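Local coordinates for protein antigen 43 (PDB 4KH3) that self-associates, probably between neighbouring Escherichia coli cells, in a Velcro-like manner that makes the bacteria clump and probably favours biofilm formation, at residues T386-L400 and T405-V419. Residues are numbered along the deposited sequence; the frame is centred on the assembly and turned at random.
Sequences TTVNGGLFTARGGTL and TLNNGAILTLSGKTV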
ATOM      1  N   THR A 386     -33.234   1.332   6.482  1.00 26.42           N
ATOM      2  CA  THR A 386     -31.903   0.742   6.480  1.00 26.83           C
ATOM      3  C   THR A 386     -31.959  -0.765   6.733  1.00 36.80           C
ATOM      4  O   THR A 386     -32.666  -1.232   7.635  1.00 31.98           O
ATOM      5  CB  THR A 386     -31.031   1.335   7.570  1.00 29.94           C
ATOM      6  OG1 THR A 386     -31.172   2.761   7.586  1.00 26.91           O
ATOM      7  CG2 THR A 386     -29.580   0.948   7.340  1.00 31.52           C
ATOM      8  N   THR A 387     -31.228  -1.521   5.920  1.00 29.35           N
ATOM      9  CA  THR A 387     -30.939  -2.911   6.231  1.00 29.02           C
ATOM     10  C   THR A 387     -29.451  -3.021   6.550  1.00 37.40           C
ATOM     11  O   THR A 387     -28.600  -2.700   5.710  1.00 26.47           O
ATOM     12  CB  THR A 387     -31.266  -3.855   5.061  1.00 29.45           C
ATOM     13  OG1 THR A 387     -32.666  -3.813   4.783  1.00 39.93           O
ATOM     14  CG2 THR A 387     -30.891  -5.273   5.425  1.00 32.74           C
ATOM     15  N   VAL A 388     -29.141  -3.440   7.774  1.00 29.27           N
ATOM     16  CA  VAL A 388     -27.769  -3.752   8.147  1.00 26.38           C
ATOM     17  C   VAL A 388     -27.632  -5.261   8.165  1.00 30.46           C
ATOM     18  O   VAL A 388     -28.296  -5.940   8.948  1.00 32.03           O
ATOM     19  CB  VAL A 388     -27.418  -3.207   9.537  1.00 29.28           C
ATOM     20  CG1 VAL A 388     -25.941  -3.396   9.817  1.00 27.50           C
ATOM     21  CG2 VAL A 388     -27.779  -1.756   9.631  1.00 29.36           C
ATOM     22  N   ASN A 389     -26.787  -5.790   7.289  1.00 34.97           N
ATOM     23  CA  ASN A 389     -26.631  -7.233   7.159  1.00 27.40           C
ATOM     24  C   ASN A 389     -25.180  -7.626   7.389  1.00 36.70           C
ATOM     25  O   ASN A 389     -24.443  -7.902   6.446  1.00 39.75           O
ATOM     26  CB  ASN A 389     -27.105  -7.689   5.780  1.00 34.91           C
ATOM     27  CG  ASN A 389     -27.153  -9.205   5.641  1.00 43.44           C
ATOM     28  OD1 ASN A 389     -27.411  -9.927   6.601  1.00 43.90           O
ATOM     29  ND2 ASN A 389     -26.910  -9.691   4.433  1.00 45.60           N
ATOM     30  N   GLY A 390     -24.770  -7.635   8.652  1.00 30.14           N
ATOM     31  CA  GLY A 390     -23.390  -7.908   8.991  1.00 32.64           C
ATOM     32  C   GLY A 390     -22.539  -6.660   9.110  1.00 37.20           C
ATOM     33  O   GLY A 390     -21.426  -6.706   9.634  1.00 33.84           O
ATOM     34  N   GLY A 391     -23.066  -5.538   8.631  1.00 37.15           N
ATOM     35  CA  GLY A 391     -22.341  -4.281   8.686  1.00 29.17           C
ATOM     36  C   GLY A 391     -22.415  -3.542  10.014  1.00 33.01           C
ATOM     37  O   GLY A 391     -22.839  -4.088  11.039  1.00 34.63           O
ATOM     38  N   LEU A 392     -21.986  -2.285   9.990  1.00 30.68           N
ATOM     39  CA  LEU A 392     -22.009  -1.433  11.170  1.00 33.13           C
ATOM     40  C   LEU A 392     -22.821  -0.171  10.897  1.00 29.00           C
ATOM     41  O   LEU A 392     -22.706   0.439   9.843  1.00 35.71           O
ATOM     42  CB  LEU A 392     -20.584  -1.065  11.591  1.00 22.39           C
ATOM     43  CG  LEU A 392     -20.428  -0.023  12.698  1.00 35.86           C
ATOM     44  CD1 LEU A 392     -21.042  -0.523  14.003  1.00 28.90           C
ATOM     45  CD2 LEU A 392     -18.951   0.340  12.890  1.00 23.40           C
ATOM     46  N   PHE A 393     -23.656   0.200  11.856  1.00 31.23           N
ATOM     47  CA  PHE A 393     -24.416   1.435  11.796  1.00 26.69           C
ATOM     48  C   PHE A 393     -24.163   2.135  13.107  1.00 28.05           C
ATOM     49  O   PHE A 393     -24.394   1.565  14.175  1.00 32.53           O
ATOM     50  CB  PHE A 393     -25.904   1.127  11.648  1.00 33.21           C
ATOM     51  CG  PHE A 393     -26.761   2.330  11.367  1.00 31.72           C
ATOM     52  CD1 PHE A 393     -26.855   3.375  12.282  1.00 29.82           C
ATOM     53  CD2 PHE A 393     -27.512   2.394  10.208  1.00 31.68           C
ATOM     54  CE1 PHE A 393     -27.664   4.469  12.034  1.00 31.12           C
ATOM     55  CE2 PHE A 393     -28.323   3.484   9.954  1.00 32.61           C
ATOM     56  CZ  PHE A 393     -28.399   4.523  10.870  1.00 27.00           C
ATOM     57  N   THR A 394     -23.666   3.360  13.023  1.00 29.96           N
ATOM     58  CA  THR A 394     -23.404   4.174  14.200  1.00 27.89           C
ATOM     59  C   THR A 394     -24.314   5.395  14.149  1.00 36.78           C
ATOM     60  O   THR A 394     -24.486   6.011  13.095  1.00 39.48           O
ATOM     61  CB  THR A 394     -21.940   4.634  14.250  1.00 32.93           C
ATOM     62  OG1 THR A 394     -21.080   3.490  14.188  1.00 33.23           O
ATOM     63  CG2 THR A 394     -21.656   5.412  15.537  1.00 31.38           C
ATOM     64  N   ALA A 395     -24.916   5.729  15.281  1.00 32.65           N
ATOM     65  CA  ALA A 395     -25.787   6.889  15.354  1.00 32.10           C
ATOM     66  C   ALA A 395     -25.364   7.793  16.510  1.00 32.32           C
ATOM     67  O   ALA A 395     -25.299   7.356  17.654  1.00 33.38           O
ATOM     68  CB  ALA A 395     -27.236   6.458  15.500  1.00 24.83           C
ATOM     69  N   ARG A 396     -25.070   9.050  16.198  1.00 29.74           N
ATOM     70  CA  ARG A 396     -24.689  10.020  17.214  1.00 38.37           C
ATOM     71  C   ARG A 396     -25.930  10.761  17.698  1.00 39.15           C
ATOM     72  O   ARG A 396     -25.872  11.590  18.608  1.00 46.33           O
ATOM     73  CB  ARG A 396     -23.647  10.991  16.653  1.00 40.77           C
ATOM     74  CG  ARG A 396     -22.464  10.286  15.996  1.00 46.52           C
ATOM     75  CD  ARG A 396     -21.178  11.075  16.155  1.00 69.09           C
ATOM     76  NE  ARG A 396     -21.234  12.345  15.440  1.00 78.62           N
ATOM     77  CZ  ARG A 396     -20.543  12.612  14.336  1.00 84.18           C
ATOM     78  NH1 ARG A 396     -19.725  11.698  13.823  1.00 70.63           N
ATOM     79  NH2 ARG A 396     -20.661  13.798  13.750  1.00 85.64           N
ATOM     80  N   GLY A 397     -27.058  10.435  17.078  1.00 36.70           N
ATOM     81  CA  GLY A 397     -28.352  10.968  17.456  1.00 31.16           C
ATOM     82  C   GLY A 397     -29.329  10.596  16.360  1.00 35.09           C
ATOM     83  O   GLY A 397     -29.267   9.491  15.822  1.00 35.84           O
ATOM     84  N   GLY A 398     -30.225  11.512  16.017  1.00 30.07           N
ATOM     85  CA  GLY A 398     -31.078  11.319  14.860  1.00 30.79           C
ATOM     86  C   GLY A 398     -32.218  10.333  15.028  1.00 33.28           C
ATOM     87  O   GLY A 398     -32.585   9.964  16.147  1.00 35.63           O
ATOM     88  N   THR A 399     -32.780   9.903  13.899  1.00 34.43           N
ATOM     89  CA  THR A 399     -33.986   9.089  13.905  1.00 30.54           C
ATOM     90  C   THR A 399     -33.880   7.924  12.947  1.00 35.65           C
ATOM     91  O   THR A 399     -33.450   8.092  11.805  1.00 38.26           O
ATOM     92  CB  THR A 399     -35.228   9.918  13.487  1.00 32.59           C
ATOM     93  OG1 THR A 399     -35.433  10.993  14.412  1.00 40.02           O
ATOM     94  CG2 THR A 399     -36.478   9.041  13.423  1.00 24.07           C
ATOM     95  N   LEU A 400     -34.290   6.748  13.414  1.00 31.41           N
ATOM     96  CA  LEU A 400     -34.448   5.585  12.560  1.00 32.32           C
ATOM     97  C   LEU A 400     -35.906   5.532  12.157  1.00 30.72           C
ATOM     98  O   LEU A 400     -36.785   5.725  12.994  1.00 39.19           O
ATOM     99  CB  LEU A 400     -34.070   4.310  13.320  1.00 30.83           C
ATOM    100  CG  LEU A 400     -32.639   4.307  13.842  1.00 38.24           C
ATOM    101  CD1 LEU A 400     -32.377   3.107  14.750  1.00 25.63           C
ATOM    102  CD2 LEU A 400     -31.655   4.356  12.670  1.00 29.99           C
ATOM    103  N   THR A 405     -33.609  -2.899   9.725  1.00 30.88           N
ATOM    104  CA  THR A 405     -33.357  -4.326   9.831  1.00 26.72           C
ATOM    105  C   THR A 405     -31.924  -4.638  10.262  1.00 31.65           C
ATOM    106  O   THR A 405     -30.962  -4.118   9.689  1.00 32.29           O
ATOM    107  CB  THR A 405     -33.649  -5.007   8.501  1.00 34.29           C
ATOM    108  OG1 THR A 405     -35.004  -4.729   8.121  1.00 33.58           O
ATOM    109  CG2 THR A 405     -33.436  -6.508   8.610  1.00 28.98           C
ATOM    110  N   LEU A 406     -31.793  -5.477  11.286  1.00 32.38           N
ATOM    111  CA  LEU A 406     -30.488  -5.892  11.791  1.00 29.32           C
ATOM    112  C   LEU A 406     -30.345  -7.404  11.678  1.00 33.72           C
ATOM    113  O   LEU A 406     -30.991  -8.140  12.412  1.00 34.17           O
ATOM    114  CB  LEU A 406     -30.323  -5.468  13.247  1.00 25.21           C
ATOM    115  CG  LEU A 406     -30.528  -3.985  13.569  1.00 30.73           C
ATOM    116  CD1 LEU A 406     -30.322  -3.746  15.054  1.00 22.47           C
ATOM    117  CD2 LEU A 406     -29.615  -3.069  12.735  1.00 31.95           C
ATOM    118  N   ASN A 407     -29.511  -7.862  10.747  1.00 32.92           N
ATOM    119  CA  ASN A 407     -29.310  -9.288  10.512  1.00 28.96           C
ATOM    120  C   ASN A 407     -27.834  -9.693  10.556  1.00 32.46           C
ATOM    121  O   ASN A 407     -26.944  -8.858  10.383  1.00 30.35           O
ATOM    122  CB  ASN A 407     -29.862  -9.702   9.145  1.00 28.58           C
ATOM    123  CG  ASN A 407     -31.377  -9.697   9.084  1.00 35.67           C
ATOM    124  OD1 ASN A 407     -32.058  -9.833  10.096  1.00 33.95           O
ATOM    125  ND2 ASN A 407     -31.912  -9.566   7.873  1.00 31.30           N
ATOM    126  N   ASN A 408     -27.603 -10.981  10.810  1.00 33.46           N
ATOM    127  CA  ASN A 408     -26.334 -11.650  10.526  1.00 31.04           C
ATOM    128  C   ASN A 408     -25.059 -10.942  10.960  1.00 32.79           C
ATOM    129  O   ASN A 408     -24.163 -10.738  10.144  1.00 31.61           O
ATOM    130  CB  ASN A 408     -26.240 -11.922   9.029  1.00 31.77           C
ATOM    131  CG  ASN A 408     -27.350 -12.815   8.536  1.00 34.00           C
ATOM    132  OD1 ASN A 408     -27.677 -13.816   9.169  1.00 40.74           O
ATOM    133  ND2 ASN A 408     -27.938 -12.459   7.404  1.00 35.93           N
ATOM    134  N   GLY A 409     -24.970 -10.580  12.233  1.00 25.95           N
ATOM    135  CA  GLY A 409     -23.759  -9.975  12.749  1.00 29.00           C
ATOM    136  C   GLY A 409     -23.819  -8.463  12.763  1.00 33.51           C
ATOM    137  O   GLY A 409     -22.835  -7.794  13.087  1.00 36.31           O
ATOM    138  N   ALA A 410     -24.980  -7.924  12.409  1.00 29.22           N
ATOM    139  CA  ALA A 410     -25.179  -6.485  12.405  1.00 29.78           C
ATOM    140  C   ALA A 410     -24.861  -5.877  13.766  1.00 26.28           C
ATOM    141  O   ALA A 410     -25.142  -6.465  14.811  1.00 28.12           O
ATOM    142  CB  ALA A 410     -26.599  -6.158  11.994  1.00 28.37           C
ATOM    143  N   ILE A 411     -24.250  -4.704  13.746  1.00 28.33           N
ATOM    144  CA  ILE A 411     -24.035  -3.943  14.966  1.00 29.78           C
ATOM    145  C   ILE A 411     -24.633  -2.556  14.773  1.00 32.88           C
ATOM    146  O   ILE A 411     -24.446  -1.925  13.736  1.00 28.04           O
ATOM    147  CB  ILE A 411     -22.546  -3.819  15.316  1.00 23.77           C
ATOM    148  CG1 ILE A 411     -21.951  -5.191  15.630  1.00 31.12           C
ATOM    149  CG2 ILE A 411     -22.348  -2.879  16.497  1.00 23.98           C
ATOM    150  CD1 ILE A 411     -20.481  -5.132  16.033  1.00 23.84           C
ATOM    151  N   LEU A 412     -25.382  -2.110  15.772  1.00 33.33           N
ATOM    152  CA  LEU A 412     -25.957  -0.781  15.788  1.00 29.02           C
ATOM    153  C   LEU A 412     -25.469  -0.126  17.057  1.00 32.03           C
ATOM    154  O   LEU A 412     -25.881  -0.500  18.153  1.00 33.48           O
ATOM    155  CB  LEU A 412     -27.479  -0.859  15.772  1.00 32.94           C
ATOM    156  CG  LEU A 412     -28.237   0.421  16.121  1.00 37.56           C
ATOM    157  CD1 LEU A 412     -27.797   1.572  15.235  1.00 30.21           C
ATOM    158  CD2 LEU A 412     -29.723   0.176  15.979  1.00 28.54           C
ATOM    159  N   THR A 413     -24.557   0.827  16.898  1.00 36.94           N
ATOM    160  CA  THR A 413     -23.915   1.498  18.018  1.00 28.93           C
ATOM    161  C   THR A 413     -24.491   2.906  18.165  1.00 39.49           C
ATOM    162  O   THR A 413     -24.494   3.683  17.214  1.00 36.07           O
ATOM    163  CB  THR A 413     -22.381   1.582  17.805  1.00 34.66           C
ATOM    164  OG1 THR A 413     -21.835   0.262  17.734  1.00 36.36           O
ATOM    165  CG2 THR A 413     -21.703   2.327  18.942  1.00 35.48           C
ATOM    166  N   LEU A 414     -24.984   3.225  19.357  1.00 36.96           N
ATOM    167  CA  LEU A 414     -25.544   4.542  19.639  1.00 30.88           C
ATOM    168  C   LEU A 414     -24.626   5.317  20.574  1.00 38.97           C
ATOM    169  O   LEU A 414     -24.161   4.780  21.587  1.00 33.16           O
ATOM    170  CB  LEU A 414     -26.917   4.398  20.290  1.00 31.82           C
ATOM    171  CG  LEU A 414     -27.893   3.514  19.528  1.00 35.65           C
ATOM    172  CD1 LEU A 414     -29.220   3.427  20.267  1.00 44.32           C
ATOM    173  CD2 LEU A 414     -28.086   4.045  18.127  1.00 26.03           C
ATOM    174  N   SER A 415     -24.361   6.578  20.241  1.00 37.84           N
ATOM    175  CA  SER A 415     -23.497   7.404  21.084  1.00 40.63           C
ATOM    176  C   SER A 415     -24.240   8.641  21.584  1.00 43.32           C
ATOM    177  O   SER A 415     -23.680   9.473  22.301  1.00 47.23           O
ATOM    178  CB  SER A 415     -22.170   7.760  20.379  1.00 34.75           C
ATOM    179  OG  SER A 415     -22.360   8.569  19.224  1.00 48.67           O
ATOM    180  N   GLY A 416     -25.514   8.743  21.217  1.00 45.00           N
ATOM    181  CA  GLY A 416     -26.362   9.807  21.723  1.00 38.89           C
ATOM    182  C   GLY A 416     -27.792   9.341  21.910  1.00 48.10           C
ATOM    183  O   GLY A 416     -28.043   8.155  22.107  1.00 51.69           O
ATOM    184  N   LYS A 417     -28.732  10.280  21.855  1.00 46.74           N
ATOM    185  CA  LYS A 417     -30.142   9.942  21.922  1.00 38.20           C
ATOM    186  C   LYS A 417     -30.691   9.762  20.519  1.00 38.52           C
ATOM    187  O   LYS A 417     -30.752  10.710  19.731  1.00 51.13           O
ATOM    188  CB  LYS A 417     -30.933  11.022  22.665  1.00 50.35           C
ATOM    189  CG  LYS A 417     -30.321  11.456  23.997  1.00 60.08           C
ATOM    190  CD  LYS A 417     -31.193  12.511  24.682  1.00 78.04           C
ATOM    191  CE  LYS A 417     -30.392  13.381  25.649  1.00 78.09           C
ATOM    192  NZ  LYS A 417     -29.835  12.612  26.797  1.00 71.13           N
ATOM    193  N   THR A 418     -31.090   8.538  20.205  1.00 37.38           N
ATOM    194  CA  THR A 418     -31.629   8.218  18.890  1.00 31.90           C
ATOM    195  C   THR A 418     -33.111   7.928  19.084  1.00 35.70           C
ATOM    196  O   THR A 418     -33.526   7.544  20.170  1.00 44.16           O
ATOM    197  CB  THR A 418     -30.881   7.004  18.279  1.00 29.62           C
ATOM    198  OG1 THR A 418     -29.487   7.319  18.151  1.00 28.78           O
ATOM    199  CG2 THR A 418     -31.441   6.604  16.923  1.00 22.99           C
ATOM    200  N   VAL A 419     -33.906   8.130  18.042  1.00 36.00           N
ATOM    201  CA  VAL A 419     -35.344   7.982  18.140  1.00 31.76           C
ATOM    202  C   VAL A 419     -35.830   6.912  17.177  1.00 34.40           C
ATOM    203  O   VAL A 419     -35.399   6.863  16.029  1.00 42.32           O
ATOM    204  CB  VAL A 419     -36.040   9.321  17.798  1.00 37.19           C
ATOM    205  CG1 VAL A 419     -37.548   9.142  17.642  1.00 26.73           C
ATOM    206  CG2 VAL A 419     -35.714  10.373  18.857  1.00 34.82           C
TER
HETATM  207  O   HOH W   1     -35.050  -2.644   6.333  1.00 33.66           O
HETATM  208  O   HOH W   2     -28.574  13.025  20.153  1.00 45.03           O
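Thr387 to Asn389 pair with Thr405 to Asn407, Leu392 to Ala395 with Ile411 to Leu414, and Thr399 with Val419, all in parallel. The axes of strands 392-395 and 410-414 run 4.7 Å apart and 12° from parallel. Between the ladders the register slips by one residue twice: the type I' turn Asn407 to Ala410 faces the tighter corner at Gly390 and Gly391, and Ser415 to Thr418 round the next corner beside Arg396 to Gly398. In the middle ladder, Phe393 N donates to Ile411 O (2.9 Å) and Phe393 O accepts from Thr413 N (2.8 Å). Inside the coil, Val388 lies alongside Leu406, while Val388 CG1, anti to the backbone N (chi1 -173°), meets Ala410 CB at 3.6 Å. Phe393 and Leu412 also run side by side, Leu412 CD1 reaching Phe393 CD1 at 3.6 Å; the other methyl of Leu412, CD2, meets Leu400 CD1 tip to tip across the interior. Phe375 and Leu433 continue this apolar column into the adjoining coils. At one corner Asn408 ND2 donates to Asn389 OD1 (2.7 Å) in the carbonyl plane, the amides turned 56° apart, and Glu370 takes Asn389 ND2, so both ends of that amide are held. At the other corner, Thr418 OG1 donates to Gly397 O at 3.2 Å from above the carbonyl plane. Water 1 bridges Thr386 O and the hydroxyls of Thr387 and Thr405. Mostly similar residues stacked rung over rung (Thr387 and Thr405, Asn389 and Asn407, Thr394 and Thr413), with glycines at the corners, mark successive rungs of a parallel beta-helix, the fold of many autotransporter passenger domains.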